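PDB 4EWT: peptidase, M20/M25/M40 family from Staphylococcus aureus, which probably hydrolyses the amide bond of N-acylated amino acids or related compounds at a site that holds two manganese ions. Local coordinates for residues Asp34-Ala37 with Lys38-Glu42; Arg225-Ser228 with Pro229-Gly233; Lys243-Phe246 with Asn247-Lys250; Tyr309-Lys312 with Thr313-Ala317. All coordinates share one frame; numbering follows the deposited sequence.

Overall arrangement
The four contacts are local and follow one another along the chain; none nests in or crosses another. Contact 1 is a run of turns in helix 34-43, on the domain with the mixed sheet and the manganese site. The chain then enters the second domain, built on an antiparallel sheet. There contact 2 turns the end of helix 208-226 into strand 233-242, and contact 3 closes the loop between strands 233-242 and 248-261. Back in the first domain, contact 4 forms the last turns of helix 304-316, which packs on helix 372-386. Contacts 3 and 4 are furthest apart, with centres about 63 Å from each other.

Contact 1 of 4, residues Asp34-Ala37 with Lys38-Glu42; sequences DETA and KYIAE
Helix 34-43 packs on the mixed sheet of the metal-binding domain, and Thr36 and Ile40 lie one turn apart on its buried side. Thr36 CG2 approaches Ile40 CD1 to 4.2 Å. The isoleucine also lies over the backbone of the preceding turn. Its CG1 is anti to the carbonyl carbon (chi1 -69°), which brings CG1 to 3.4 Å from Thr36 O. That oxygen accepts a hydrogen bond from Ile40 N at 3.0 Å. Equivalent alpha-helical bonds run from Tyr39 N to Glu35 O, 2.9 Å, and from Ala41 N to Ala37 O, 3.2 Å. The helix covers one flank of the sheet, where Ile40 meets Ile60 of strand 60-65 and Leu113 of helix 105-120. Thr36 OG1 is hydrogen-bonded to Glu28, and Asp34 forms a salt bridge with Arg58. Tyr39 leaves the helix on another side. Its CG is anti to the backbone N (chi1 177°), which carries the ring out to stack with Tyr22 of helix 13-25. Tyr39 CB sits 3.4 Å from Glu35 O. On the exposed side, the Lys38 chain starts beside the carbonyl of Asp34, with Lys38 CB 3.5 Å from Asp34 O.

Contact 2 of 4, residues Arg225-Ser228 with Pro229-Gly233; sequences RRLS and PFETG. With PE7 (1-deoxy-1-thio-heptaethylene glycol), chain L.
Ser228 and Glu231 grip each other at the two ends of a type I beta turn. Ser228 N donates to Glu231 OE2 at 2.8 Å, from above the carboxylate plane. In return, Glu231 N donates to Ser228 O at 2.9 Å. The serine hydroxyl oxygen accepts a hydrogen bond from Phe230 N at 3.1 Å, which makes an ST turn. OG reaches that N-H because it is anti to the backbone N of Ser228 (chi1 169°). Beside the turn, Leu227 crosses the Glu231 side chain at about a right angle, with Leu227 CD2 3.7 Å from Glu231 OE1. Leu227 CD1 rests 3.7 Å from Gly233 CA, and the side chain also packs on helix 264-285. The water and the glycol form a looser side. The water is hydrogen-bonded to Arg226 O and Glu231 OE2. The glycol touches Arg226 lightly, with C18 over one guanidinium face, 3.7 Å from NH1. The guanidinium itself is held, since Arg226 NH1 is hydrogen-bonded to Asn206 of the third subunit. Glu231 OE1 is hydrogen-bonded to Thr266 OG1, so both carboxylate oxygens have partners. These donors would probably favour the ionised carboxylate.

Contact 3 of 4, residues Lys243-Phe246 with Asn247-Lys250; sequences KGQF and NVIK
Lys243 O takes a hydrogen bond from Lys250 NZ at 2.9 Å. The ammonium group reaches back across the loop, tilted 24° from the carbonyl plane. Lys250 CG is anti to its own backbone N, and the chain then bends at chi2 (82°). This bend carries Lys250 CD past Gly244, 4.1 Å from Gly244 CA. Gly244 has no side chain at this crossing, and its backbone N is hydrogen-bonded to Ser239 OG of the fourth subunit. Further along, the chain reverses in a type I beta turn from Gln245 to Val248. Val248 N closes the turn by donating to Gln245 O at 3.2 Å, from above the carbonyl plane. A water sits between the two arms and accepts from Gln245 N at 3.0 Å. It also lies close to Val248 O, at a separation too short to be trusted in detail. The Gln245 and Val248 side chains run alongside each other, with Gln245 OE1 3.9 Å from Val248 CG2. At the corner, Asn247 OD1 folds back to 3.5 Å from Phe246 C. The Phe246 ring leaves the turn and meets Phe187 of the fourth subunit edge-to-face. Asn247 packs on Asp258 of that subunit. This is a beta hairpin between strands 233-242 and 248-261, with a water between its arms and its end placed at a subunit interface.

Contact 4 of 4, residues Tyr309-Lys312 with Thr313-Ala317; sequences YVAK and TLKEA
Thr313 bonds twice to the carbonyl oxygen of Tyr309. Its OG1 donates to Tyr309 O at 2.8 Å, and its backbone N donates to the same oxygen at 2.9 Å. The two donors come from opposite faces of the carbonyl plane. OG1 is turned back beside its own backbone N (chi1 -57°), which lets it reach the preceding turn. The hydroxyl also lies over one face of the Tyr309 ring, toward the rim, 3.3 Å from CE1. As its proton goes to the carbonyl, OG1 does not donate to the ring. All this belongs to the last turns of helix 304-316, and the regular backbone bonds run on through Leu314 and Lys315 to Glu316 N on Lys312 O, 3.1 Å. On the buried side, Val310 and Leu314 pack flank to flank, with Val310 CG1 3.9 Å from Leu314 CD1. On the exposed side, the Lys312 and Glu316 side chains cross at a slant. Lys312 CE comes 3.3 Å from Glu316 OE2, while NZ stays 4.5 Å from OE2, too far for a salt bridge. Lys315 bends at chi3 (-100°) so that its CE comes 3.3 Å from Ala311 O. In the next shell, helix 372-386 holds the tyrosine: Asp386 is hydrogen-bonded to Tyr309 OH and also touches Thr313. Ala379 and Val383 of that helix meet Leu314, and Val323 of strand 322-325 lies against both Leu314 and Lys315.

Contact 1 of 4, residues Asp34-Ala37 with Lys38-Glu42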
loop_
_atom_site.group_PDB
_atom_site.type_symbol
_atom_site.label_atom_id
_atom_site.label_comp_id
_atom_site.label_asym_id
_atom_site.label_seq_id
_atom_site.Cartn_x
_atom_site.Cartn_y
_atom_site.Cartn_z
ATOM N N ASP A 34 -24.847 -8.539 40.874
ATOM C CA ASP A 34 -25.958 -8.802 41.785
ATOM C C ASP A 34 -25.558 -8.638 43.251
ATOM O O ASP A 34 -26.289 -8.013 44.019
ATOM C CB ASP A 34 -26.535 -10.215 41.552
ATOM C CG ASP A 34 -26.989 -10.455 40.102
ATOM O OD1 ASP A 34 -26.625 -9.671 39.196
ATOM O OD2 ASP A 34 -27.709 -11.452 39.865
ATOM N N GLU A 35 -24.406 -9.202 43.626
ATOM C CA GLU A 35 -23.917 -9.149 45.012
ATOM C C GLU A 35 -23.370 -7.771 45.385
ATOM O O GLU A 35 -23.559 -7.307 46.511
ATOM C CB GLU A 35 -22.830 -10.199 45.265
ATOM C CG GLU A 35 -23.315 -11.636 45.363
ATOM C CD GLU A 35 -22.401 -12.502 46.226
ATOM O OE1 GLU A 35 -21.179 -12.236 46.277
ATOM O OE2 GLU A 35 -22.907 -13.451 46.860
ATOM N N THR A 36 -22.679 -7.129 44.447
ATOM C CA THR A 36 -22.116 -5.798 44.689
ATOM C C THR A 36 -23.227 -4.770 44.906
ATOM O O THR A 36 -23.188 -4.020 45.882
ATOM C CB THR A 36 -21.167 -5.356 43.552
ATOM O OG1 THR A 36 -20.353 -6.466 43.152
ATOM C CG2 THR A 36 -20.260 -4.209 44.009
ATOM N N ALA A 37 -24.223 -4.762 44.018
ATOM C CA ALA A 37 -25.386 -3.875 44.149
ATOM C C ALA A 37 -26.151 -4.086 45.464
ATOM O O ALA A 37 -26.610 -3.125 46.075
ATOM C CB ALA A 37 -26.322 -4.031 42.963
ATOM N N LYS A 38 -26.292 -5.343 45.882
ATOM C CA LYS A 38 -26.941 -5.664 47.155
ATOM C C LYS A 38 -26.124 -5.199 48.358
ATOM O O LYS A 38 -26.693 -4.712 49.335
ATOM C CB LYS A 38 -27.247 -7.158 47.261
ATOM C CG LYS A 38 -28.628 -7.542 46.735
ATOM C CD LYS A 38 -28.858 -9.064 46.727
ATOM C CE LYS A 38 -28.882 -9.650 48.131
ATOM N NZ LYS A 38 -29.498 -11.014 48.169
ATOM N N TYR A 39 -24.802 -5.347 48.278
ATOM C CA TYR A 39 -23.895 -4.888 49.331
ATOM C C TYR A 39 -23.935 -3.364 49.543
ATOM O O TYR A 39 -23.859 -2.884 50.673
ATOM C CB TYR A 39 -22.467 -5.339 49.023
ATOM C CG TYR A 39 -21.434 -4.846 50.015
ATOM C CD1 TYR A 39 -21.121 -5.590 51.151
ATOM C CD2 TYR A 39 -20.766 -3.639 49.815
ATOM C CE1 TYR A 39 -20.166 -5.147 52.059
ATOM C CE2 TYR A 39 -19.816 -3.188 50.718
ATOM C CZ TYR A 39 -19.520 -3.946 51.832
ATOM O OH TYR A 39 -18.577 -3.500 52.723
ATOM N N ILE A 40 -24.046 -2.620 48.444
ATOM C CA ILE A 40 -24.102 -1.162 48.476
ATOM C C ILE A 40 -25.414 -0.680 49.104
ATOM O O ILE A 40 -25.398 0.203 49.965
ATOM C CB ILE A 40 -23.896 -0.552 47.050
ATOM C CG1 ILE A 40 -22.453 -0.769 46.579
ATOM C CG2 ILE A 40 -24.248 0.939 47.026
ATOM C CD1 ILE A 40 -22.263 -0.652 45.065
ATOM N N ALA A 41 -26.538 -1.261 48.685
ATOM C CA ALA A 41 -27.849 -0.951 49.280
ATOM C C ALA A 41 -27.905 -1.352 50.758
ATOM O O ALA A 41 -28.541 -0.674 51.579
ATOM C CB ALA A 41 -28.971 -1.630 48.502
ATOM N N GLU A 42 -27.241 -2.426 51.121
ATOM C CA GLU A 42 -27.189 -2.815 52.498
ATOM C C GLU A 42 -26.325 -1.894 53.307
ATOM O O GLU A 42 -26.634 -1.675 54.446
ATOM C CB GLU A 42 -26.721 -4.243 52.680
ATOM C CG GLU A 42 -25.389 -4.451 52.150
ATOM C CD GLU A 42 -24.330 -4.796 53.153
ATOM O OE1 GLU A 42 -23.519 -3.904 53.483
ATOM O OE2 GLU A 42 -24.261 -5.980 53.550
#

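Contact 2 of 4, residues Arg225-Ser228 with Pro229-Gly233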
loop_
_atom_site.group_PDB
_atom_site.type_symbol
_atom_site.label_atom_id
_atom_site.label_comp_id
_atom_site.label_asym_id
_atom_site.label_seq_id
_atom_site.Cartn_x
_atom_site.Cartn_y
_atom_site.Cartn_z
ATOM N N ARG A 225 -3.285 11.680 7.461
ATOM C CA ARG A 225 -3.581 12.719 6.506
ATOM C C ARG A 225 -4.864 13.501 6.834
ATOM O O ARG A 225 -4.876 14.682 6.794
ATOM C CB ARG A 225 -3.552 12.201 5.070
ATOM C CG ARG A 225 -2.277 11.661 4.578
ATOM C CD ARG A 225 -1.363 12.729 4.156
ATOM N NE ARG A 225 -0.627 13.295 5.242
ATOM C CZ ARG A 225 0.207 14.308 5.164
ATOM N NH1 ARG A 225 0.419 14.930 4.055
ATOM N NH2 ARG A 225 0.807 14.713 6.216
ATOM N N ARG A 226 -5.908 12.794 7.190
ATOM C CA ARG A 226 -7.255 13.379 7.294
ATOM C C ARG A 226 -7.512 14.114 8.614
ATOM O O ARG A 226 -8.398 14.974 8.695
ATOM C CB ARG A 226 -8.309 12.286 7.103
ATOM C CG ARG A 226 -8.273 11.653 5.721
ATOM C CD ARG A 226 -8.444 12.707 4.645
ATOM N NE ARG A 226 -8.798 12.114 3.359
ATOM C CZ ARG A 226 -8.421 12.604 2.184
ATOM N NH1 ARG A 226 -7.646 13.676 2.142
ATOM N NH2 ARG A 226 -8.805 12.007 1.059
ATOM N N LEU A 227 -6.759 13.758 9.648
ATOM C CA LEU A 227 -6.863 14.435 10.929
ATOM C C LEU A 227 -5.771 15.477 11.043
ATOM O O LEU A 227 -4.671 15.301 10.520
ATOM C CB LEU A 227 -6.741 13.453 12.105
ATOM C CG LEU A 227 -7.789 12.356 12.238
ATOM C CD1 LEU A 227 -7.496 11.518 13.487
ATOM C CD2 LEU A 227 -9.206 12.955 12.289
ATOM N N SER A 228 -6.087 16.575 11.714
ATOM C CA SER A 228 -5.071 17.529 12.088
ATOM C C SER A 228 -4.046 16.873 13.012
ATOM O O SER A 228 -4.390 16.036 13.845
ATOM C CB SER A 228 -5.693 18.705 12.818
ATOM O OG SER A 228 -4.676 19.488 13.401
ATOM N N PRO A 229 -2.778 17.283 12.889
ATOM C CA PRO A 229 -1.760 16.816 13.844
ATOM C C PRO A 229 -2.106 17.135 15.304
ATOM O O PRO A 229 -1.635 16.446 16.213
ATOM C CB PRO A 229 -0.490 17.564 13.415
ATOM C CG PRO A 229 -0.907 18.503 12.322
ATOM C CD PRO A 229 -2.196 18.029 11.762
ATOM N N PHE A 230 -2.905 18.171 15.526
ATOM C CA PHE A 230 -3.350 18.532 16.875
ATOM C C PHE A 230 -4.612 17.837 17.346
ATOM O O PHE A 230 -5.042 18.018 18.482
ATOM C CB PHE A 230 -3.466 20.059 17.013
ATOM C CG PHE A 230 -2.138 20.735 17.044
ATOM C CD1 PHE A 230 -1.550 21.063 18.254
ATOM C CD2 PHE A 230 -1.441 20.977 15.857
ATOM C CE1 PHE A 230 -0.280 21.678 18.284
ATOM C CE2 PHE A 230 -0.181 21.562 15.869
ATOM C CZ PHE A 230 0.399 21.919 17.089
ATOM N N GLU A 231 -5.209 17.027 16.486
ATOM C CA GLU A 231 -6.287 16.154 16.920
ATOM C C GLU A 231 -5.714 14.845 17.458
ATOM O O GLU A 231 -4.557 14.494 17.196
ATOM C CB GLU A 231 -7.255 15.854 15.764
ATOM C CG GLU A 231 -8.094 17.027 15.309
ATOM C CD GLU A 231 -8.914 16.659 14.073
ATOM O OE1 GLU A 231 -9.952 15.985 14.245
ATOM O OE2 GLU A 231 -8.521 17.028 12.935
ATOM N N THR A 232 -6.549 14.125 18.199
ATOM C CA THR A 232 -6.184 12.852 18.804
ATOM C C THR A 232 -7.177 11.800 18.318
ATOM O O THR A 232 -8.356 11.819 18.687
ATOM C CB THR A 232 -6.180 13.022 20.310
ATOM O OG1 THR A 232 -5.206 14.018 20.625
ATOM C CG2 THR A 232 -5.858 11.727 21.056
ATOM N N GLY A 233 -6.694 10.921 17.441
ATOM C CA GLY A 233 -7.515 9.896 16.815
ATOM C C GLY A 233 -6.757 8.585 16.690
ATOM O O GLY A 233 -5.521 8.586 16.590
HETATM S S1 PE7 L . -8.756 26.908 0.669
HETATM C C2 PE7 L . -9.694 27.942 -0.521
HETATM C C3 PE7 L . -9.882 27.257 -1.872
HETATM O O4 PE7 L . -10.798 26.151 -1.737
HETATM C C5 PE7 L . -11.372 25.833 -3.008
HETATM C C6 PE7 L . -11.138 24.364 -3.301
HETATM O O7 PE7 L . -12.017 23.667 -2.416
HETATM C C8 PE7 L . -11.759 22.261 -2.514
HETATM C C9 PE7 L . -12.605 21.458 -1.541
HETATM O O10 PE7 L . -12.767 22.166 -0.333
HETATM C C11 PE7 L . -12.851 21.247 0.750
HETATM C C12 PE7 L . -11.836 21.525 1.837
HETATM O O13 PE7 L . -11.293 20.245 2.199
HETATM C C14 PE7 L . -10.291 20.326 3.206
HETATM C C15 PE7 L . -9.464 19.066 3.014
HETATM O O16 PE7 L . -10.374 17.990 2.912
HETATM C C17 PE7 L . -9.680 16.759 2.749
HETATM C C18 PE7 L . -10.701 15.765 2.248
HETATM O O19 PE7 L . -10.726 15.949 0.835
HETATM C C20 PE7 L . -11.449 14.868 0.236
HETATM C C21 PE7 L . -12.301 15.346 -0.951
HETATM O O22 PE7 L . -12.899 16.623 -0.687
HETATM O O HOH W 1 -9.889 16.571 10.599
#

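Contact 3 of 4, residues Lys243-Phe246 with Asn247-Lys250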
loop_
_atom_site.group_PDB
_atom_site.type_symbol
_atom_site.label_atom_id
_atom_site.label_comp_id
_atom_site.label_asym_id
_atom_site.label_seq_id
_atom_site.Cartn_x
_atom_site.Cartn_y
_atom_site.Cartn_z
ATOM N N LYS A 243 -8.986 -16.299 7.062
ATOM C CA LYS A 243 -8.515 -17.677 7.064
ATOM C C LYS A 243 -9.208 -18.481 5.957
ATOM O O LYS A 243 -10.412 -18.387 5.753
ATOM C CB LYS A 243 -8.701 -18.340 8.426
ATOM C CG LYS A 243 -8.043 -19.737 8.496
ATOM C CD LYS A 243 -8.297 -20.403 9.823
ATOM C CE LYS A 243 -7.813 -21.870 9.814
ATOM N NZ LYS A 243 -6.420 -21.982 9.222
ATOM N N GLY A 244 -8.426 -19.253 5.224
ATOM C CA GLY A 244 -8.964 -19.950 4.075
ATOM C C GLY A 244 -8.173 -21.193 3.789
ATOM O O GLY A 244 -7.567 -21.768 4.682
ATOM N N GLN A 245 -8.182 -21.582 2.526
ATOM C CA GLN A 245 -7.517 -22.767 2.056
ATOM C C GLN A 245 -6.393 -22.328 1.118
ATOM O O GLN A 245 -6.567 -21.417 0.298
ATOM C CB GLN A 245 -8.522 -23.674 1.338
ATOM C CG GLN A 245 -9.930 -23.605 1.941
ATOM C CD GLN A 245 -10.821 -24.779 1.566
ATOM O OE1 GLN A 245 -10.589 -25.468 0.568
ATOM N NE2 GLN A 245 -11.852 -25.020 2.379
ATOM N N PHE A 246 -5.240 -22.981 1.251
ATOM C CA PHE A 246 -4.032 -22.642 0.487
ATOM C C PHE A 246 -4.115 -22.100 -0.938
ATOM O O PHE A 246 -3.538 -21.031 -1.274
ATOM C CB PHE A 246 -3.164 -23.898 0.318
ATOM C CG PHE A 246 -2.083 -23.984 1.313
ATOM C CD1 PHE A 246 -1.015 -23.093 1.252
ATOM C CD2 PHE A 246 -2.147 -24.905 2.353
ATOM C CE1 PHE A 246 0.015 -23.142 2.204
ATOM C CE2 PHE A 246 -1.124 -24.967 3.316
ATOM C CZ PHE A 246 -0.045 -24.082 3.239
ATOM N N ASN A 247 -4.880 -22.860 -1.726
ATOM C CA ASN A 247 -4.951 -22.770 -3.178
ATOM C C ASN A 247 -6.347 -22.409 -3.687
ATOM O O ASN A 247 -6.739 -22.786 -4.802
ATOM C CB ASN A 247 -4.695 -24.169 -3.669
ATOM C CG ASN A 247 -5.360 -25.178 -2.786
ATOM O OD1 ASN A 247 -6.067 -24.804 -1.832
ATOM N ND2 ASN A 247 -5.112 -26.458 -3.046
ATOM N N VAL A 248 -7.108 -21.732 -2.839
ATOM C CA VAL A 248 -8.406 -21.205 -3.221
ATOM C C VAL A 248 -8.293 -19.710 -3.003
ATOM O O VAL A 248 -7.880 -19.270 -1.929
ATOM C CB VAL A 248 -9.542 -21.814 -2.346
ATOM C CG1 VAL A 248 -10.884 -21.140 -2.604
ATOM C CG2 VAL A 248 -9.661 -23.335 -2.590
ATOM N N ILE A 249 -8.598 -18.929 -4.030
ATOM C CA ILE A 249 -8.685 -17.475 -3.870
ATOM C C ILE A 249 -9.871 -17.132 -2.969
ATOM O O ILE A 249 -11.003 -17.550 -3.226
ATOM C CB ILE A 249 -8.779 -16.752 -5.234
ATOM C CG1 ILE A 249 -7.426 -16.815 -5.943
ATOM C CG2 ILE A 249 -9.214 -15.279 -5.045
ATOM C CD1 ILE A 249 -7.521 -16.758 -7.449
ATOM N N LYS A 250 -9.592 -16.389 -1.904
ATOM C CA LYS A 250 -10.554 -16.151 -0.839
ATOM C C LYS A 250 -11.699 -15.200 -1.246
ATOM O O LYS A 250 -11.461 -14.102 -1.756
ATOM C CB LYS A 250 -9.814 -15.672 0.421
ATOM C CG LYS A 250 -10.682 -15.437 1.655
ATOM C CD LYS A 250 -10.966 -16.736 2.400
ATOM C CE LYS A 250 -12.154 -16.599 3.342
ATOM N NZ LYS A 250 -12.574 -17.909 3.921
HETATM O O HOH W 2 -8.794 -19.479 0.423
#

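Contact 4 of 4, residues Tyr309-Lys312 with Thr313-Ala317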
loop_
_atom_site.group_PDB
_atom_site.type_symbol
_atom_site.label_atom_id
_atom_site.label_comp_id
_atom_site.label_asym_id
_atom_site.label_seq_id
_atom_site.Cartn_x
_atom_site.Cartn_y
_atom_site.Cartn_z
ATOM N N TYR A 309 -14.051 25.794 38.608
ATOM C CA TYR A 309 -14.602 25.950 39.946
ATOM C C TYR A 309 -14.067 24.860 40.879
ATOM O O TYR A 309 -13.672 25.150 42.004
ATOM C CB TYR A 309 -16.137 25.937 39.923
ATOM C CG TYR A 309 -16.730 25.688 41.286
ATOM C CD1 TYR A 309 -16.911 26.736 42.186
ATOM C CD2 TYR A 309 -17.083 24.401 41.689
ATOM C CE1 TYR A 309 -17.433 26.514 43.440
ATOM C CE2 TYR A 309 -17.610 24.165 42.947
ATOM C CZ TYR A 309 -17.781 25.230 43.813
ATOM O OH TYR A 309 -18.294 25.019 45.060
ATOM N N VAL A 310 -14.047 23.612 40.402
ATOM C CA VAL A 310 -13.608 22.474 41.217
ATOM C C VAL A 310 -12.144 22.613 41.641
ATOM O O VAL A 310 -11.807 22.423 42.813
ATOM C CB VAL A 310 -13.868 21.111 40.508
ATOM C CG1 VAL A 310 -13.097 19.982 41.180
ATOM C CG2 VAL A 310 -15.359 20.802 40.478
ATOM N N ALA A 311 -11.290 22.960 40.686
ATOM C CA ALA A 311 -9.875 23.172 40.949
ATOM C C ALA A 311 -9.617 24.391 41.841
ATOM O O ALA A 311 -8.678 24.389 42.640
ATOM C CB ALA A 311 -9.128 23.311 39.653
ATOM N N LYS A 312 -10.446 25.426 41.689
ATOM C CA LYS A 312 -10.321 26.648 42.483
ATOM C C LYS A 312 -10.668 26.334 43.936
ATOM O O LYS A 312 -9.926 26.689 44.856
ATOM C CB LYS A 312 -11.229 27.758 41.927
ATOM C CG LYS A 312 -11.323 29.018 42.798
ATOM C CD LYS A 312 -12.208 30.092 42.166
ATOM C CE LYS A 312 -12.164 31.380 42.979
ATOM N NZ LYS A 312 -12.919 32.500 42.340
ATOM N N THR A 313 -11.793 25.645 44.120
ATOM C CA THR A 313 -12.282 25.257 45.438
ATOM C C THR A 313 -11.261 24.392 46.181
ATOM O O THR A 313 -10.993 24.615 47.360
ATOM C CB THR A 313 -13.628 24.508 45.319
ATOM O OG1 THR A 313 -14.583 25.330 44.632
ATOM C CG2 THR A 313 -14.171 24.145 46.675
ATOM N N LEU A 314 -10.677 23.420 45.483
ATOM C CA LEU A 314 -9.747 22.481 46.111
ATOM C C LEU A 314 -8.411 23.116 46.492
ATOM O O LEU A 314 -7.804 22.731 47.489
ATOM C CB LEU A 314 -9.521 21.252 45.228
ATOM C CG LEU A 314 -10.690 20.282 45.045
ATOM C CD1 LEU A 314 -10.379 19.284 43.934
ATOM C CD2 LEU A 314 -11.020 19.563 46.342
ATOM N N LYS A 315 -7.960 24.081 45.693
ATOM C CA LYS A 315 -6.711 24.785 45.973
ATOM C C LYS A 315 -6.880 25.748 47.147
ATOM O O LYS A 315 -5.958 25.942 47.937
ATOM C CB LYS A 315 -6.196 25.508 44.721
ATOM C CG LYS A 315 -5.436 24.594 43.753
ATOM C CD LYS A 315 -4.891 25.339 42.534
ATOM C CE LYS A 315 -5.773 25.151 41.302
ATOM N NZ LYS A 315 -5.342 25.983 40.136
ATOM N N GLU A 316 -8.079 26.315 47.270
ATOM C CA GLU A 316 -8.391 27.294 48.314
ATOM C C GLU A 316 -8.769 26.690 49.669
ATOM O O GLU A 316 -8.932 27.418 50.652
ATOM C CB GLU A 316 -9.513 28.214 47.849
ATOM C CG GLU A 316 -9.064 29.312 46.916
ATOM C CD GLU A 316 -10.212 30.196 46.472
ATOM O OE1 GLU A 316 -11.294 30.131 47.099
ATOM O OE2 GLU A 316 -10.036 30.956 45.496
ATOM N N ALA A 317 -8.921 25.370 49.718
ATOM C CA ALA A 317 -9.253 24.680 50.967
ATOM C C ALA A 317 -8.005 24.289 51.758
ATOM O O ALA A 317 -8.086 24.040 52.961
ATOM C CB ALA A 317 -10.104 23.457 50.684
#